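MmcR (Streptomyces lavendulae, PDB 3GWZ) transfers a methyl group from S-adenosyl-L-methionine to the quinone hydroxyl of demethylated mitomycins, forming the methoxy group of mitomycins A and B. Local coordinates at residues G211-A219 / E240-L250; L278-V286 / L325-R334. One frame throughout, in Å; residues are numbered along the deposited sequence.

Interaction 1 of 2, residues G211-A219 / E240-L250. With SAH (S-adenosyl-L-homocysteine), chain G.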
loop_
_atom_site.group_PDB
_atom_site.type_symbol
_atom_site.label_atom_id
_atom_site.label_comp_id
_atom_site.label_asym_id
_atom_site.label_seq_id
_atom_site.Cartn_x
_atom_site.Cartn_y
_atom_site.Cartn_z
ATOM N N GLY A 211 -7.477 -22.730 -16.167
ATOM C CA GLY A 211 -6.258 -22.208 -15.561
ATOM C C GLY A 211 -6.372 -20.916 -14.760
ATOM O O GLY A 211 -5.349 -20.321 -14.405
ATOM N N GLY A 212 -7.598 -20.475 -14.474
ATOM C CA GLY A 212 -7.802 -19.277 -13.661
ATOM C C GLY A 212 -7.200 -18.025 -14.281
ATOM O O GLY A 212 -7.382 -17.771 -15.470
ATOM N N ARG A 213 -6.473 -17.236 -13.490
ATOM C CA ARG A 213 -5.883 -16.009 -14.017
ATOM C C ARG A 213 -4.542 -16.246 -14.694
ATOM O O ARG A 213 -3.895 -15.301 -15.133
ATOM C CB ARG A 213 -5.743 -14.944 -12.927
ATOM C CG ARG A 213 -7.054 -14.273 -12.591
ATOM C CD ARG A 213 -6.905 -13.314 -11.427
ATOM N NE ARG A 213 -8.074 -12.448 -11.317
ATOM C CZ ARG A 213 -8.164 -11.413 -10.488
ATOM N NH1 ARG A 213 -7.150 -11.102 -9.689
ATOM N NH2 ARG A 213 -9.269 -10.685 -10.468
ATOM N N GLY A 214 -4.121 -17.503 -14.762
ATOM C CA GLY A 214 -2.978 -17.859 -15.582
ATOM C C GLY A 214 -1.615 -17.867 -14.909
ATOM O O GLY A 214 -0.606 -17.992 -15.591
ATOM N N SER A 215 -1.563 -17.734 -13.585
ATOM C CA SER A 215 -0.267 -17.746 -12.900
ATOM C C SER A 215 0.501 -19.066 -13.074
ATOM O O SER A 215 1.736 -19.078 -13.163
ATOM C CB SER A 215 -0.401 -17.360 -11.415
ATOM O OG SER A 215 -1.127 -18.328 -10.679
ATOM N N LEU A 216 -0.212 -20.183 -13.125
ATOM C CA LEU A 216 0.462 -21.454 -13.347
ATOM C C LEU A 216 1.133 -21.472 -14.723
ATOM O O LEU A 216 2.314 -21.805 -14.843
ATOM C CB LEU A 216 -0.494 -22.642 -13.210
ATOM C CG LEU A 216 0.155 -24.002 -13.510
ATOM C CD1 LEU A 216 1.326 -24.251 -12.569
ATOM C CD2 LEU A 216 -0.863 -25.146 -13.421
HETATM N N MSE A 217 0.381 -21.119 -15.762
HETATM C CA MSE A 217 0.957 -21.083 -17.111
HETATM C C MSE A 217 2.125 -20.088 -17.176
HETATM O O MSE A 217 3.143 -20.353 -17.823
HETATM C CB MSE A 217 -0.109 -20.746 -18.165
HETATM C CG MSE A 217 0.373 -20.864 -19.613
HETATM SE SE MSE A 217 0.646 -22.721 -20.121
HETATM C CE MSE A 217 2.441 -22.986 -19.431
ATOM N N ALA A 218 1.981 -18.949 -16.499
ATOM C CA ALA A 218 3.030 -17.931 -16.506
ATOM C C ALA A 218 4.318 -18.450 -15.877
ATOM O O ALA A 218 5.397 -18.258 -16.421
ATOM C CB ALA A 218 2.557 -16.635 -15.809
ATOM N N ALA A 219 4.201 -19.123 -14.738
ATOM C CA ALA A 219 5.366 -19.662 -14.040
ATOM C C ALA A 219 6.084 -20.725 -14.873
ATOM O O ALA A 219 7.312 -20.725 -14.982
ATOM C CB ALA A 219 4.955 -20.237 -12.701
ATOM N N GLU A 240 -9.245 -11.970 -17.914
ATOM C CA GLU A 240 -8.380 -11.638 -16.789
ATOM C C GLU A 240 -7.019 -12.314 -16.954
ATOM O O GLU A 240 -5.982 -11.701 -16.705
ATOM C CB GLU A 240 -9.033 -12.031 -15.463
ATOM C CG GLU A 240 -10.341 -11.290 -15.187
ATOM C CD GLU A 240 -11.011 -11.754 -13.903
ATOM O OE1 GLU A 240 -10.297 -12.196 -12.970
ATOM O OE2 GLU A 240 -12.257 -11.683 -13.829
ATOM N N ALA A 241 -7.019 -13.573 -17.378
ATOM C CA ALA A 241 -5.768 -14.273 -17.645
ATOM C C ALA A 241 -4.984 -13.584 -18.747
ATOM O O ALA A 241 -3.750 -13.501 -18.683
ATOM C CB ALA A 241 -6.017 -15.741 -18.008
ATOM N N ARG A 242 -5.685 -13.092 -19.763
ATOM C CA ARG A 242 -5.004 -12.351 -20.821
ATOM C C ARG A 242 -4.277 -11.131 -20.252
ATOM O O ARG A 242 -3.126 -10.872 -20.600
ATOM C CB ARG A 242 -5.977 -11.921 -21.916
ATOM C CG ARG A 242 -5.288 -11.357 -23.157
ATOM C CD ARG A 242 -6.275 -10.717 -24.129
ATOM N NE ARG A 242 -7.426 -11.573 -24.416
ATOM C CZ ARG A 242 -7.442 -12.550 -25.316
ATOM N NH1 ARG A 242 -6.358 -12.828 -26.029
ATOM N NH2 ARG A 242 -8.545 -13.269 -25.488
ATOM N N GLU A 243 -4.936 -10.384 -19.372
ATOM C CA GLU A 243 -4.291 -9.231 -18.759
ATOM C C GLU A 243 -3.024 -9.612 -17.965
ATOM O O GLU A 243 -1.978 -8.970 -18.106
ATOM C CB GLU A 243 -5.264 -8.443 -17.877
ATOM C CG GLU A 243 -4.599 -7.234 -17.192
ATOM C CD GLU A 243 -5.544 -6.455 -16.283
ATOM O OE1 GLU A 243 -6.775 -6.611 -16.421
ATOM O OE2 GLU A 243 -5.050 -5.680 -15.433
ATOM N N LEU A 244 -3.117 -10.651 -17.139
ATOM C CA LEU A 244 -1.970 -11.101 -16.341
ATOM C C LEU A 244 -0.816 -11.557 -17.227
ATOM O O LEU A 244 0.337 -11.128 -17.048
ATOM C CB LEU A 244 -2.382 -12.212 -15.364
ATOM C CG LEU A 244 -1.307 -12.864 -14.479
ATOM C CD1 LEU A 244 -1.911 -13.469 -13.206
ATOM C CD2 LEU A 244 -0.504 -13.924 -15.238
ATOM N N LEU A 245 -1.129 -12.404 -18.205
ATOM C CA LEU A 245 -0.104 -12.938 -19.091
ATOM C C LEU A 245 0.510 -11.858 -19.984
ATOM O O LEU A 245 1.712 -11.860 -20.227
ATOM C CB LEU A 245 -0.675 -14.085 -19.935
ATOM C CG LEU A 245 -0.935 -15.382 -19.152
ATOM C CD1 LEU A 245 -1.929 -16.300 -19.877
ATOM C CD2 LEU A 245 0.371 -16.127 -18.867
ATOM N N THR A 246 -0.311 -10.937 -20.472
ATOM C CA THR A 246 0.196 -9.884 -21.347
ATOM C C THR A 246 1.137 -8.938 -20.597
ATOM O O THR A 246 2.220 -8.606 -21.090
ATOM C CB THR A 246 -0.954 -9.097 -21.973
ATOM O OG1 THR A 246 -1.761 -9.993 -22.749
ATOM C CG2 THR A 246 -0.420 -7.980 -22.867
ATOM N N GLY A 247 0.726 -8.519 -19.402
ATOM C CA GLY A 247 1.522 -7.602 -18.597
ATOM C C GLY A 247 2.800 -8.219 -18.064
ATOM O O GLY A 247 3.704 -7.508 -17.609
ATOM N N ARG A 248 2.879 -9.547 -18.102
ATOM C CA ARG A 248 4.111 -10.232 -17.738
ATOM C C ARG A 248 4.951 -10.580 -18.978
ATOM O O ARG A 248 5.925 -11.320 -18.896
ATOM C CB ARG A 248 3.828 -11.456 -16.858
ATOM C CG ARG A 248 3.610 -11.064 -15.381
ATOM C CD ARG A 248 3.113 -12.207 -14.525
ATOM N NE ARG A 248 4.092 -13.289 -14.411
ATOM C CZ ARG A 248 3.927 -14.360 -13.643
ATOM N NH1 ARG A 248 2.824 -14.478 -12.915
ATOM N NH2 ARG A 248 4.861 -15.308 -13.595
ATOM N N GLY A 249 4.569 -10.022 -20.119
ATOM C CA GLY A 249 5.344 -10.175 -21.342
ATOM C C GLY A 249 5.234 -11.547 -21.981
ATOM O O GLY A 249 6.165 -12.009 -22.649
ATOM N N LEU A 250 4.097 -12.210 -21.787
ATOM C CA LEU A 250 3.965 -13.588 -22.259
ATOM C C LEU A 250 2.869 -13.785 -23.311
ATOM O O LEU A 250 2.577 -14.919 -23.698
ATOM C CB LEU A 250 3.741 -14.535 -21.078
ATOM C CG LEU A 250 4.951 -14.795 -20.179
ATOM C CD1 LEU A 250 4.511 -15.461 -18.880
ATOM C CD2 LEU A 250 5.971 -15.661 -20.908
HETATM N N SAH G . -6.555 -23.589 -12.215
HETATM C CA SAH G . -6.761 -22.308 -11.456
HETATM C CB SAH G . -8.225 -22.052 -11.046
HETATM C CG SAH G . -8.887 -23.123 -10.158
HETATM S SD SAH G . -10.532 -22.637 -9.654
HETATM C C SAH G . -5.891 -22.312 -10.231
HETATM O O SAH G . -5.665 -21.253 -9.638
HETATM O OXT SAH G . -5.387 -23.362 -9.810
HETATM C "C5'" SAH G . -11.494 -23.531 -10.858
HETATM C "C4'" SAH G . -11.637 -22.801 -12.210
HETATM O "O4'" SAH G . -12.479 -23.513 -13.146
HETATM C "C3'" SAH G . -12.208 -21.380 -12.159
HETATM O "O3'" SAH G . -11.191 -20.453 -12.572
HETATM C "C2'" SAH G . -13.366 -21.355 -13.160
HETATM O "O2'" SAH G . -13.392 -20.184 -13.987
HETATM C "C1'" SAH G . -13.057 -22.541 -14.043
HETATM N N9 SAH G . -14.236 -23.171 -14.677
HETATM C C8 SAH G . -15.372 -23.560 -14.054
HETATM N N7 SAH G . -16.226 -24.134 -14.939
HETATM C C5 SAH G . -15.615 -24.123 -16.148
HETATM C C6 SAH G . -15.948 -24.583 -17.510
HETATM N N6 SAH G . -17.145 -25.179 -17.724
HETATM N N1 SAH G . -15.037 -24.379 -18.500
HETATM C C2 SAH G . -13.858 -23.785 -18.262
HETATM N N3 SAH G . -13.486 -23.344 -17.042
HETATM C C4 SAH G . -14.307 -23.487 -15.972
HETATM O O HOH W 1 3.143 -17.048 -11.746
#
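A carbonyl oxygen with no polar partner in the model lies buried here: Arg213 O is packed into helix 240-247. Ala241 CA makes a CA-H...O contact with it, 3.3 Å from Arg213 O. Leu244 adds carbon around the same oxygen, its CD1 also lying 3.3 Å from Arg213 O. Gly214, the N-cap of the next helix, has no side chain, which is consistent with the close backbone approach. Ala241 CB packs near the Gly214 backbone.

The side chain of Arg213 runs extended from CG to NE and grips one carboxylate oxygen side-on. Arg213 NE lies 2.8 Å from Glu240 OE1, and Arg213 NH2 3.1 Å from it. OE1 sits in the guanidinium plane, but the carboxylate is turned 72° out of that plane. Glu177 forms a second salt bridge to NH2, and Asn180 also bonds to OE1.

At the other end, Ala218 CB sits over the centre of one face of the Arg248 guanidinium, 3.4 Å from Arg248 CZ. The arginine chain bends at chi3 (65°) to lie across it. A water at the guanidinium edge links Arg248 NH1 to Ser215 O. Leu245 CD2 and Leu250 CD1 also pack against Ala218.

The turn Gly211-Gly214 belongs to the glycine-rich loop of class I methyltransferases. SAH CA lies 3.6 Å from Gly212 N. Helices 215-223 and 235-247 pack nearly parallel, their short segments crossing at -25°. Helix 173-197 meets Arg213 and Glu240, while strand 254-258 lies against Leu245.

Interaction 2 of 2, residues L278-V286 / L325-R334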
loop_
_atom_site.group_PDB
_atom_site.type_symbol
_atom_site.label_atom_id
_atom_site.label_comp_id
_atom_site.label_asym_id
_atom_site.label_seq_id
_atom_site.Cartn_x
_atom_site.Cartn_y
_atom_site.Cartn_z
ATOM N N LEU A 278 -10.677 -30.412 -10.858
ATOM C CA LEU A 278 -11.454 -31.639 -10.729
ATOM C C LEU A 278 -12.120 -31.750 -9.364
ATOM O O LEU A 278 -13.184 -32.343 -9.245
ATOM C CB LEU A 278 -10.601 -32.874 -11.016
ATOM C CG LEU A 278 -10.063 -32.911 -12.446
ATOM C CD1 LEU A 278 -9.247 -34.174 -12.671
ATOM C CD2 LEU A 278 -11.217 -32.811 -13.454
ATOM N N HIS A 279 -11.511 -31.172 -8.333
ATOM C CA HIS A 279 -12.115 -31.267 -7.007
ATOM C C HIS A 279 -13.388 -30.418 -6.849
ATOM O O HIS A 279 -14.090 -30.520 -5.835
ATOM C CB HIS A 279 -11.085 -31.027 -5.893
ATOM C CG HIS A 279 -10.627 -29.608 -5.763
ATOM N ND1 HIS A 279 -9.780 -29.197 -4.753
ATOM C CD2 HIS A 279 -10.912 -28.499 -6.487
ATOM C CE1 HIS A 279 -9.550 -27.901 -4.870
ATOM N NE2 HIS A 279 -10.228 -27.451 -5.912
ATOM N N ASP A 280 -13.700 -29.612 -7.861
ATOM C CA ASP A 280 -14.966 -28.879 -7.891
ATOM C C ASP A 280 -16.134 -29.742 -8.343
ATOM O O ASP A 280 -17.284 -29.337 -8.185
ATOM C CB ASP A 280 -14.895 -27.693 -8.849
ATOM C CG ASP A 280 -13.868 -26.669 -8.432
ATOM O OD1 ASP A 280 -13.506 -26.630 -7.239
ATOM O OD2 ASP A 280 -13.427 -25.903 -9.304
ATOM N N TRP A 281 -15.843 -30.914 -8.916
ATOM C CA TRP A 281 -16.852 -31.676 -9.663
ATOM C C TRP A 281 -17.131 -33.076 -9.112
ATOM O O TRP A 281 -16.240 -33.721 -8.557
ATOM C CB TRP A 281 -16.437 -31.763 -11.143
ATOM C CG TRP A 281 -16.238 -30.396 -11.757
ATOM C CD1 TRP A 281 -15.045 -29.741 -11.960
ATOM C CD2 TRP A 281 -17.266 -29.504 -12.203
ATOM N NE1 TRP A 281 -15.280 -28.498 -12.512
ATOM C CE2 TRP A 281 -16.633 -28.331 -12.670
ATOM C CE3 TRP A 281 -18.666 -29.579 -12.247
ATOM C CZ2 TRP A 281 -17.352 -27.252 -13.178
ATOM C CZ3 TRP A 281 -19.370 -28.517 -12.760
ATOM C CH2 TRP A 281 -18.718 -27.365 -13.216
ATOM N N ASP A 282 -18.366 -33.553 -9.275
ATOM C CA ASP A 282 -18.689 -34.925 -8.865
ATOM C C ASP A 282 -18.101 -35.936 -9.848
ATOM O O ASP A 282 -17.527 -35.555 -10.873
ATOM C CB ASP A 282 -20.203 -35.140 -8.653
ATOM C CG ASP A 282 -21.016 -35.021 -9.940
ATOM O OD1 ASP A 282 -20.463 -35.177 -11.045
ATOM O OD2 ASP A 282 -22.233 -34.765 -9.835
ATOM N N ASP A 283 -18.228 -37.223 -9.533
ATOM C CA ASP A 283 -17.578 -38.262 -10.333
ATOM C C ASP A 283 -17.987 -38.214 -11.800
ATOM O O ASP A 283 -17.138 -38.260 -12.688
ATOM C CB ASP A 283 -17.859 -39.655 -9.754
ATOM C CG ASP A 283 -17.139 -39.900 -8.440
ATOM O OD1 ASP A 283 -16.343 -39.034 -8.007
ATOM O OD2 ASP A 283 -17.372 -40.964 -7.833
ATOM N N ASP A 284 -19.290 -38.127 -12.053
ATOM C CA ASP A 284 -19.791 -38.067 -13.425
ATOM C C ASP A 284 -19.147 -36.920 -14.207
ATOM O O ASP A 284 -18.679 -37.101 -15.337
ATOM C CB ASP A 284 -21.317 -37.924 -13.435
ATOM C CG ASP A 284 -22.033 -39.210 -13.025
ATOM O OD1 ASP A 284 -21.377 -40.279 -12.984
ATOM O OD2 ASP A 284 -23.253 -39.154 -12.748
ATOM N N ASP A 285 -19.114 -35.737 -13.606
ATOM C CA ASP A 285 -18.571 -34.585 -14.307
ATOM C C ASP A 285 -17.057 -34.686 -14.472
ATOM O O ASP A 285 -16.523 -34.216 -15.464
ATOM C CB ASP A 285 -18.970 -33.279 -13.629
ATOM C CG ASP A 285 -20.426 -32.934 -13.857
ATOM O OD1 ASP A 285 -20.976 -33.347 -14.897
ATOM O OD2 ASP A 285 -21.018 -32.255 -12.994
ATOM N N VAL A 286 -16.369 -35.312 -13.520
ATOM C CA VAL A 286 -14.929 -35.508 -13.680
ATOM C C VAL A 286 -14.646 -36.446 -14.850
ATOM O O VAL A 286 -13.726 -36.220 -15.638
ATOM C CB VAL A 286 -14.264 -36.078 -12.413
ATOM C CG1 VAL A 286 -12.862 -36.602 -12.753
ATOM C CG2 VAL A 286 -14.195 -35.010 -11.325
ATOM N N LEU A 325 -15.556 -26.945 -0.382
ATOM C CA LEU A 325 -15.895 -27.381 -1.735
ATOM C C LEU A 325 -17.329 -27.894 -1.785
ATOM O O LEU A 325 -18.079 -27.617 -2.733
ATOM C CB LEU A 325 -14.944 -28.490 -2.199
ATOM C CG LEU A 325 -13.493 -28.082 -2.458
ATOM C CD1 LEU A 325 -12.626 -29.329 -2.641
ATOM C CD2 LEU A 325 -13.412 -27.188 -3.678
ATOM N N LEU A 326 -17.706 -28.649 -0.762
ATOM C CA LEU A 326 -19.059 -29.200 -0.679
ATOM C C LEU A 326 -20.081 -28.073 -0.710
ATOM O O LEU A 326 -21.019 -28.065 -1.508
ATOM C CB LEU A 326 -19.210 -30.012 0.606
ATOM C CG LEU A 326 -20.641 -30.349 1.037
ATOM C CD1 LEU A 326 -21.243 -31.354 0.082
ATOM C CD2 LEU A 326 -20.652 -30.883 2.469
ATOM N N VAL A 327 -19.879 -27.104 0.169
ATOM C CA VAL A 327 -20.804 -25.996 0.313
ATOM C C VAL A 327 -20.924 -25.133 -0.950
ATOM O O VAL A 327 -22.032 -24.806 -1.383
ATOM C CB VAL A 327 -20.387 -25.153 1.543
ATOM C CG1 VAL A 327 -21.004 -23.775 1.509
ATOM C CG2 VAL A 327 -20.767 -25.907 2.801
ATOM N N LEU A 328 -19.796 -24.784 -1.560
ATOM C CA LEU A 328 -19.815 -23.836 -2.666
ATOM C C LEU A 328 -20.267 -24.460 -3.987
ATOM O O LEU A 328 -21.099 -23.898 -4.690
ATOM C CB LEU A 328 -18.440 -23.190 -2.864
ATOM C CG LEU A 328 -17.930 -22.298 -1.729
ATOM C CD1 LEU A 328 -16.585 -21.702 -2.114
ATOM C CD2 LEU A 328 -18.935 -21.199 -1.428
ATOM N N VAL A 329 -19.692 -25.604 -4.330
ATOM C CA VAL A 329 -19.916 -26.196 -5.650
ATOM C C VAL A 329 -20.226 -27.688 -5.614
ATOM O O VAL A 329 -20.268 -28.347 -6.659
ATOM C CB VAL A 329 -18.695 -25.953 -6.593
ATOM C CG1 VAL A 329 -18.509 -24.463 -6.867
ATOM C CG2 VAL A 329 -17.423 -26.567 -6.009
ATOM N N GLY A 330 -20.455 -28.226 -4.422
ATOM C CA GLY A 330 -20.719 -29.643 -4.282
ATOM C C GLY A 330 -19.537 -30.521 -4.649
ATOM O O GLY A 330 -19.703 -31.682 -5.028
ATOM N N GLY A 331 -18.337 -29.969 -4.529
ATOM C CA GLY A 331 -17.123 -30.718 -4.789
ATOM C C GLY A 331 -16.649 -31.533 -3.605
ATOM O O GLY A 331 -17.345 -31.660 -2.606
ATOM N N ALA A 332 -15.445 -32.085 -3.728
ATOM C CA ALA A 332 -14.868 -32.958 -2.715
ATOM C C ALA A 332 -13.427 -33.246 -3.090
ATOM O O ALA A 332 -13.101 -33.362 -4.270
ATOM C CB ALA A 332 -15.643 -34.272 -2.632
ATOM N N GLU A 333 -12.568 -33.366 -2.085
ATOM C CA GLU A 333 -11.198 -33.813 -2.306
ATOM C C GLU A 333 -11.223 -35.319 -2.446
ATOM O O GLU A 333 -12.112 -35.987 -1.899
ATOM C CB GLU A 333 -10.290 -33.410 -1.137
ATOM C CG GLU A 333 -10.342 -31.926 -0.770
ATOM C CD GLU A 333 -9.646 -31.022 -1.786
ATOM O OE1 GLU A 333 -9.423 -31.457 -2.940
ATOM O OE2 GLU A 333 -9.329 -29.862 -1.431
ATOM N N ARG A 334 -10.247 -35.852 -3.173
ATOM C CA ARG A 334 -10.173 -37.279 -3.437
ATOM C C ARG A 334 -8.788 -37.829 -3.083
ATOM O O ARG A 334 -7.807 -37.079 -3.038
ATOM C CB ARG A 334 -10.464 -37.552 -4.917
ATOM C CG ARG A 334 -11.943 -37.449 -5.312
ATOM C CD ARG A 334 -12.077 -37.502 -6.835
ATOM N NE ARG A 334 -13.457 -37.371 -7.278
ATOM C CZ ARG A 334 -13.997 -36.243 -7.728
ATOM N NH1 ARG A 334 -13.264 -35.128 -7.807
ATOM N NH2 ARG A 334 -15.269 -36.232 -8.114
HETATM O O HOH W 2 -14.479 -40.160 -6.257
#
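His279, the inferred proton acceptor, meets Glu333 in a His-carboxylate hydrogen bond within the catalytic end of this COMT-type methyltransferase domain. His279 ND1 donates to Glu333 OE1 over 2.9 Å. The oxygen lies in the ring plane, and it is met on its syn side but well out of the carboxylate plane. Ring and carboxylate planes are 54° apart. The histidine CG stands between its backbone N and carbonyl carbon (chi1 72°), which sets the ring alongside the glutamate. Glu333 starts away from the histidine, and its bend at chi2 (-73°) brings the carboxylate back. Its other oxygen, OE2, accepts from Asn308, a substrate-binding residue, so both oxygens of the carboxylate are held.

Leu325 covers one face of the ring. Its CD1 makes a CH-pi contact 3.9 Å from the His279 ring centroid, offset toward the rim. The other methyl, CD2, reaches Asp280 OD1. Val329 CG2 packs on the CB and backbone of Asp280, whose side chain touches the bound SAH.

Between these side chains the backbones are joined by the bond from Ala332 N to His279 O. Gly331 CA adds a CA-H...O contact, 3.2 Å from His279 O.

Arg334 ties the second half of the contact together. Its chain is extended from CG to NE, and its guanidinium edge faces a row of acceptors. NH1 donates to Leu278 O from above the carbonyl plane. Trp281 N reaches that oxygen from the opposite face. Arg334 NH2 donates to Trp281 O over 2.7 Å, and a water bridges Arg334 NE and Asp283 OD1. Arg334 NH2 also forms a salt bridge with Asp283 OD1, 3.0 Å long, using the anti lone pair of that oxygen.

How the interactions relate
The chain reaches interaction 1 first. After strand 205-209 it turns into helix 215-223, runs through strand 228-233, and comes back along helix 235-247. The 211-219 / 240-250 contact closes this crossover. Strand 254-258 and then strand 271-275 lead on to 278-286. Interaction 2 closes a second, longer loop, through helix 283-296, strand 302-308 and helix 316-329. The two loops are in series and neither nest nor cross. The centres of interactions 1 and 2 are about 25 Å apart, and the nearest atoms of interactions 1 and 2 about 9 Å. Both border the SAH pocket: interaction 1 holds the glycine turn beside the amino acid part of SAH, and interaction 2 joins the pocket to the inferred proton acceptor, His279.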